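Local coordinates for ABC transporter, substrate-binding protein (Clostridium perfringens, PDB 4EDP) that probably binds a solute outside the cell membrane and delivers it to an ABC transporter for import, at residues L159-D172 / E204-S217. Residues are numbered along the deposited sequence; the frame is centred on the assembly and turned at random. Where two conformers were deposited one is given.
Sequences LWKPELKNKIAIPD and ELEALKPNVVKTYS
Asn211 reaches into the loop around Trp160 and holds it with both hydrogens of its amide. ND2 donates to Leu159 O at 2.8 Å, with that oxygen lying in the amide plane, and to Lys161 O at 2.9 Å by a more bent bond (138°). Lys161 O also accepts from Leu164 N, the two donors arriving from opposite faces of the carbonyl plane. On the other side of the amide, OD1 accepts a hydrogen bond from a water that in turn accepts one from Lys165 NZ, which fixes the amide's rotation at both ends.

Beside this grip, the Trp160 indole lies against residues 204-208 of helix 199-208. In the plane of the ring, NE1 donates to Glu204 O (2.9 Å), while Leu208 covers one face, its CD1 3.8 Å from the centroid of the five-membered ring and nearly on the ring normal in a CH-pi contact. With CG anti to the backbone N (chi1 -175°), Leu208 puts this methyl between the indole and Ile168 CD1. Lys188 adds a cation-pi contact to Trp160 and a salt bridge to Glu204.

Strands 168-171 and 212-216 then run parallel: Val213 N donates to Ile168 O before the chain turns a corner, and Tyr216 N to Ile170 O after it. Ile170 CD1 meets Val212 CG2 on the face turned to helices 178-189 and 332-350. Tyr216, its CG held between backbone N and carbonyl carbon (chi1 68°), folds its ring over Pro171 CA, 3.9 Å from the centroid, and its OH is hydrogen-bonded to Val235 O. Linked by a largely helical crossover, strand 212-216 adds outside strand 168-171, itself paired with strand 233-237, in one alpha/beta lobe of the periplasmic-binding-protein fold.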
loop_
_atom_site.group_PDB
_atom_site.type_symbol
_atom_site.label_atom_id
_atom_site.label_comp_id
_atom_site.label_asym_id
_atom_site.label_seq_id
_atom_site.Cartn_x
_atom_site.Cartn_y
_atom_site.Cartn_z
ATOM N N LEU A 159 19.986 -6.330 -6.996
ATOM C CA LEU A 159 20.230 -4.940 -6.572
ATOM C C LEU A 159 21.564 -4.802 -5.820
ATOM O O LEU A 159 22.113 -3.710 -5.731
ATOM C CB LEU A 159 19.076 -4.431 -5.691
ATOM C CG LEU A 159 17.722 -4.268 -6.408
ATOM C CD1 LEU A 159 16.617 -3.964 -5.380
ATOM C CD2 LEU A 159 17.779 -3.188 -7.494
ATOM N N TRP A 160 22.074 -5.915 -5.298
ATOM C CA TRP A 160 23.359 -5.960 -4.591
ATOM C C TRP A 160 24.586 -6.102 -5.486
ATOM O O TRP A 160 25.711 -6.051 -4.992
ATOM C CB TRP A 160 23.369 -7.101 -3.566
ATOM C CG TRP A 160 22.699 -6.802 -2.246
ATOM C CD1 TRP A 160 23.332 -6.531 -1.075
ATOM C CD2 TRP A 160 21.285 -6.736 -1.957
ATOM N NE1 TRP A 160 22.422 -6.286 -0.082
ATOM C CE2 TRP A 160 21.158 -6.405 -0.591
ATOM C CE3 TRP A 160 20.127 -6.914 -2.712
ATOM C CZ2 TRP A 160 19.928 -6.251 0.029
ATOM C CZ3 TRP A 160 18.904 -6.769 -2.092
ATOM C CH2 TRP A 160 18.810 -6.439 -0.736
ATOM N N LYS A 161 24.397 -6.263 -6.789
ATOM C CA LYS A 161 25.522 -6.422 -7.723
ATOM C C LYS A 161 26.501 -5.263 -7.659
ATOM O O LYS A 161 26.098 -4.103 -7.618
ATOM C CB LYS A 161 25.026 -6.572 -9.159
ATOM C CG LYS A 161 24.430 -7.945 -9.428
ATOM C CD LYS A 161 23.645 -8.032 -10.717
ATOM C CE LYS A 161 24.431 -7.688 -11.935
ATOM N NZ LYS A 161 23.654 -8.171 -13.134
ATOM N N PRO A 162 27.791 -5.581 -7.671
ATOM C CA PRO A 162 28.842 -4.563 -7.596
ATOM C C PRO A 162 28.802 -3.597 -8.770
ATOM O O PRO A 162 29.282 -2.470 -8.654
ATOM C CB PRO A 162 30.123 -5.379 -7.575
ATOM C CG PRO A 162 29.757 -6.706 -8.123
ATOM C CD PRO A 162 28.345 -6.943 -7.740
ATOM N N GLU A 163 28.230 -4.017 -9.900
ATOM C CA GLU A 163 28.133 -3.096 -11.026
ATOM C C GLU A 163 27.185 -1.925 -10.752
ATOM O O GLU A 163 27.207 -0.909 -11.487
ATOM C CB GLU A 163 27.660 -3.804 -12.300
ATOM C CG GLU A 163 28.610 -4.801 -12.891
ATOM C CD GLU A 163 28.646 -6.171 -12.211
ATOM O OE1 GLU A 163 27.878 -6.464 -11.250
ATOM O OE2 GLU A 163 29.477 -6.983 -12.688
ATOM N N LEU A 164 26.347 -2.039 -9.725
ATOM C CA LEU A 164 25.398 -0.970 -9.400
ATOM C C LEU A 164 25.884 0.076 -8.383
ATOM O O LEU A 164 25.058 0.773 -7.784
ATOM C CB LEU A 164 24.068 -1.568 -8.964
ATOM C CG LEU A 164 23.243 -2.259 -10.050
ATOM C CD1 LEU A 164 22.113 -3.075 -9.444
ATOM C CD2 LEU A 164 22.697 -1.242 -11.051
ATOM N N LYS A 165 27.202 0.191 -8.179
ATOM C CA LYS A 165 27.737 1.219 -7.266
ATOM C C LYS A 165 27.163 2.572 -7.652
ATOM O O LYS A 165 27.198 2.943 -8.828
ATOM C CB LYS A 165 29.245 1.403 -7.372
ATOM C CG LYS A 165 30.141 0.234 -7.180
ATOM C CD LYS A 165 30.021 -0.353 -5.830
ATOM C CE LYS A 165 31.130 -1.399 -5.601
ATOM N NZ LYS A 165 30.924 -2.159 -4.334
ATOM N N ASN A 166 26.638 3.304 -6.672
ATOM C CA ASN A 166 26.118 4.641 -6.891
ATOM C C ASN A 166 25.045 4.682 -7.993
ATOM O O ASN A 166 24.987 5.653 -8.738
ATOM C CB ASN A 166 27.261 5.579 -7.326
ATOM C CG ASN A 166 28.516 5.449 -6.472
ATOM O OD1 ASN A 166 29.627 5.284 -7.008
ATOM N ND2 ASN A 166 28.362 5.529 -5.157
ATOM N N LYS A 167 24.188 3.668 -8.091
ATOM C CA LYS A 167 23.182 3.662 -9.190
ATOM C C LYS A 167 21.741 3.314 -8.815
ATOM O O LYS A 167 20.892 3.246 -9.700
ATOM C CB LYS A 167 23.655 2.720 -10.298
ATOM C CG LYS A 167 24.804 3.225 -11.114
ATOM C CD LYS A 167 25.174 2.227 -12.193
ATOM C CE LYS A 167 25.971 2.886 -13.313
ATOM N NZ LYS A 167 27.164 3.604 -12.832
ATOM N N ILE A 168 21.435 3.067 -7.537
ATOM C CA ILE A 168 20.043 2.754 -7.187
ATOM C C ILE A 168 19.433 3.667 -6.131
ATOM O O ILE A 168 20.137 4.316 -5.361
ATOM C CB ILE A 168 19.850 1.256 -6.703
ATOM C CG1 ILE A 168 20.247 1.035 -5.250
ATOM C CG2 ILE A 168 20.582 0.257 -7.639
ATOM C CD1 ILE A 168 19.958 -0.406 -4.762
ATOM N N ALA A 169 18.104 3.725 -6.137
ATOM C CA ALA A 169 17.342 4.446 -5.121
ATOM C C ALA A 169 16.361 3.449 -4.495
ATOM O O ALA A 169 15.786 2.607 -5.205
ATOM C CB ALA A 169 16.587 5.652 -5.709
ATOM N N ILE A 170 16.178 3.552 -3.184
ATOM C CA ILE A 170 15.271 2.686 -2.444
ATOM C C ILE A 170 14.375 3.568 -1.556
ATOM O O ILE A 170 14.750 4.682 -1.171
ATOM C CB ILE A 170 16.023 1.617 -1.607
ATOM C CG1 ILE A 170 16.843 2.263 -0.487
ATOM C CG2 ILE A 170 16.937 0.751 -2.532
ATOM C CD1 ILE A 170 17.687 1.275 0.372
ATOM N N PRO A 171 13.167 3.088 -1.257
ATOM C CA PRO A 171 12.265 3.848 -0.420
ATOM C C PRO A 171 12.749 3.917 1.015
ATOM O O PRO A 171 13.305 2.935 1.541
ATOM C CB PRO A 171 10.956 3.044 -0.499
ATOM C CG PRO A 171 11.391 1.670 -0.744
ATOM C CD PRO A 171 12.565 1.814 -1.686
ATOM N N ASP A 172 12.541 5.062 1.653
ATOM C CA ASP A 172 12.969 5.224 3.029
ATOM C C ASP A 172 12.080 4.395 3.949
ATOM O O ASP A 172 10.929 4.067 3.610
ATOM C CB ASP A 172 12.906 6.687 3.456
ATOM C CG ASP A 172 13.576 6.916 4.790
ATOM O OD1 ASP A 172 14.760 6.544 4.930
ATOM O OD2 ASP A 172 12.908 7.454 5.691
ATOM N N GLU A 204 22.237 -7.171 5.588
ATOM C CA GLU A 204 22.201 -7.150 4.116
ATOM C C GLU A 204 22.019 -5.711 3.627
ATOM O O GLU A 204 22.574 -5.330 2.601
ATOM C CB GLU A 204 21.129 -8.064 3.536
ATOM C CG GLU A 204 21.402 -9.541 3.724
ATOM C CD GLU A 204 22.612 -10.043 2.925
ATOM O OE1 GLU A 204 23.127 -9.335 2.040
ATOM O OE2 GLU A 204 23.037 -11.173 3.177
ATOM N N LEU A 205 21.254 -4.916 4.351
ATOM C CA LEU A 205 21.090 -3.500 3.984
ATOM C C LEU A 205 22.436 -2.766 4.094
ATOM O O LEU A 205 22.730 -1.897 3.262
ATOM C CB LEU A 205 19.987 -2.832 4.796
ATOM C CG LEU A 205 18.562 -3.298 4.448
ATOM C CD1 LEU A 205 17.568 -2.785 5.453
ATOM C CD2 LEU A 205 18.167 -2.832 3.024
ATOM N N GLU A 206 23.245 -3.084 5.109
ATOM C CA GLU A 206 24.583 -2.483 5.203
ATOM C C GLU A 206 25.368 -2.819 3.944
ATOM O O GLU A 206 26.080 -1.962 3.378
ATOM C CB GLU A 206 25.401 -3.016 6.405
ATOM C CG GLU A 206 24.890 -2.665 7.734
ATOM C CD GLU A 206 25.807 -3.153 8.863
ATOM O OE1 GLU A 206 26.704 -3.996 8.622
ATOM O OE2 GLU A 206 25.622 -2.678 9.996
ATOM N N ALA A 207 25.260 -4.078 3.513
ATOM C CA ALA A 207 25.973 -4.541 2.334
ATOM C C ALA A 207 25.500 -3.853 1.055
ATOM O O ALA A 207 26.249 -3.768 0.082
ATOM C CB ALA A 207 25.870 -6.061 2.191
ATOM N N LEU A 208 24.267 -3.361 1.044
ATOM C CA LEU A 208 23.732 -2.694 -0.150
ATOM C C LEU A 208 24.183 -1.228 -0.271
ATOM O O LEU A 208 24.080 -0.629 -1.349
ATOM C CB LEU A 208 22.206 -2.723 -0.084
ATOM C CG LEU A 208 21.404 -2.206 -1.263
ATOM C CD1 LEU A 208 21.700 -3.067 -2.518
ATOM C CD2 LEU A 208 19.914 -2.245 -0.914
ATOM N N LYS A 209 24.687 -0.671 0.826
ATOM C CA LYS A 209 25.080 0.749 0.887
ATOM C C LYS A 209 25.867 1.315 -0.286
ATOM O O LYS A 209 25.566 2.413 -0.721
ATOM C CB LYS A 209 25.816 1.092 2.176
ATOM C CG LYS A 209 24.992 1.001 3.465
ATOM C CD LYS A 209 25.876 1.198 4.716
ATOM C CE LYS A 209 26.568 2.561 4.762
ATOM N NZ LYS A 209 25.606 3.716 4.769
ATOM N N PRO A 210 26.900 0.609 -0.776
ATOM C CA PRO A 210 27.644 1.189 -1.903
ATOM C C PRO A 210 26.839 1.476 -3.155
ATOM O O PRO A 210 27.243 2.331 -3.962
ATOM C CB PRO A 210 28.716 0.139 -2.206
ATOM C CG PRO A 210 28.905 -0.579 -0.928
ATOM C CD PRO A 210 27.532 -0.618 -0.276
ATOM N N ASN A 211 25.712 0.781 -3.333
ATOM C CA ASN A 211 24.884 0.982 -4.513
ATOM C C ASN A 211 23.785 2.047 -4.357
ATOM O O ASN A 211 23.202 2.504 -5.356
ATOM C CB ASN A 211 24.218 -0.353 -4.859
ATOM C CG ASN A 211 25.215 -1.405 -5.273
ATOM O OD1 ASN A 211 26.420 -1.132 -5.380
ATOM N ND2 ASN A 211 24.721 -2.626 -5.537
ATOM N N VAL A 212 23.478 2.423 -3.125
ATOM C CA VAL A 212 22.394 3.367 -2.855
ATOM C C VAL A 212 22.800 4.838 -2.960
ATOM O O VAL A 212 23.624 5.329 -2.208
ATOM C CB VAL A 212 21.785 3.112 -1.470
ATOM C CG1 VAL A 212 20.635 4.087 -1.222
ATOM C CG2 VAL A 212 21.297 1.687 -1.384
ATOM N N VAL A 213 22.219 5.524 -3.927
ATOM C CA VAL A 213 22.454 6.946 -4.154
ATOM C C VAL A 213 21.670 7.713 -3.116
ATOM O O VAL A 213 22.167 8.682 -2.520
ATOM C CB VAL A 213 21.988 7.339 -5.553
ATOM C CG1 VAL A 213 21.996 8.850 -5.723
ATOM C CG2 VAL A 213 22.863 6.657 -6.570
ATOM N N LYS A 214 20.426 7.311 -2.913
ATOM C CA LYS A 214 19.638 7.905 -1.853
ATOM C C LYS A 214 18.415 7.081 -1.527
ATOM O O LYS A 214 17.980 6.229 -2.318
ATOM C CB LYS A 214 19.191 9.321 -2.185
ATOM C CG LYS A 214 18.143 9.402 -3.265
ATOM C CD LYS A 214 17.695 10.847 -3.473
ATOM C CE LYS A 214 17.070 11.445 -2.215
ATOM N NZ LYS A 214 16.538 12.807 -2.496
ATOM N N THR A 215 17.890 7.331 -0.328
ATOM C CA THR A 215 16.657 6.721 0.114
ATOM C C THR A 215 15.688 7.855 -0.189
ATOM O O THR A 215 16.031 9.038 -0.015
ATOM C CB THR A 215 16.714 6.304 1.598
ATOM O OG1 THR A 215 16.900 7.462 2.409
ATOM C CG2 THR A 215 17.875 5.360 1.839
ATOM N N TYR A 216 14.518 7.546 -0.720
ATOM C CA TYR A 216 13.593 8.588 -1.099
ATOM C C TYR A 216 12.296 8.496 -0.331
ATOM O O TYR A 216 11.897 7.427 0.130
ATOM C CB TYR A 216 13.319 8.549 -2.610
ATOM C CG TYR A 216 12.547 7.331 -3.056
ATOM C CD1 TYR A 216 11.159 7.335 -3.059
ATOM C CD2 TYR A 216 13.192 6.179 -3.467
ATOM C CE1 TYR A 216 10.440 6.223 -3.460
ATOM C CE2 TYR A 216 12.470 5.046 -3.854
ATOM C CZ TYR A 216 11.097 5.082 -3.860
ATOM O OH TYR A 216 10.346 3.979 -4.250
ATOM N N SER A 217 11.493 9.528 -0.578
ATOM C CA SER A 217 10.133 9.628 -0.057
ATOM C C SER A 217 9.147 10.123 -1.135
ATOM O O SER A 217 7.946 9.845 -1.061
ATOM C CB SER A 217 10.100 10.548 1.156
ATOM O OG SER A 217 10.878 10.002 2.211
HETATM O O HOH W 1 26.451 -4.240 -2.781
HETATM O O HOH W 2 28.154 -2.943 -4.363
HETATM O O HOH W 3 17.584 7.400 5.294
#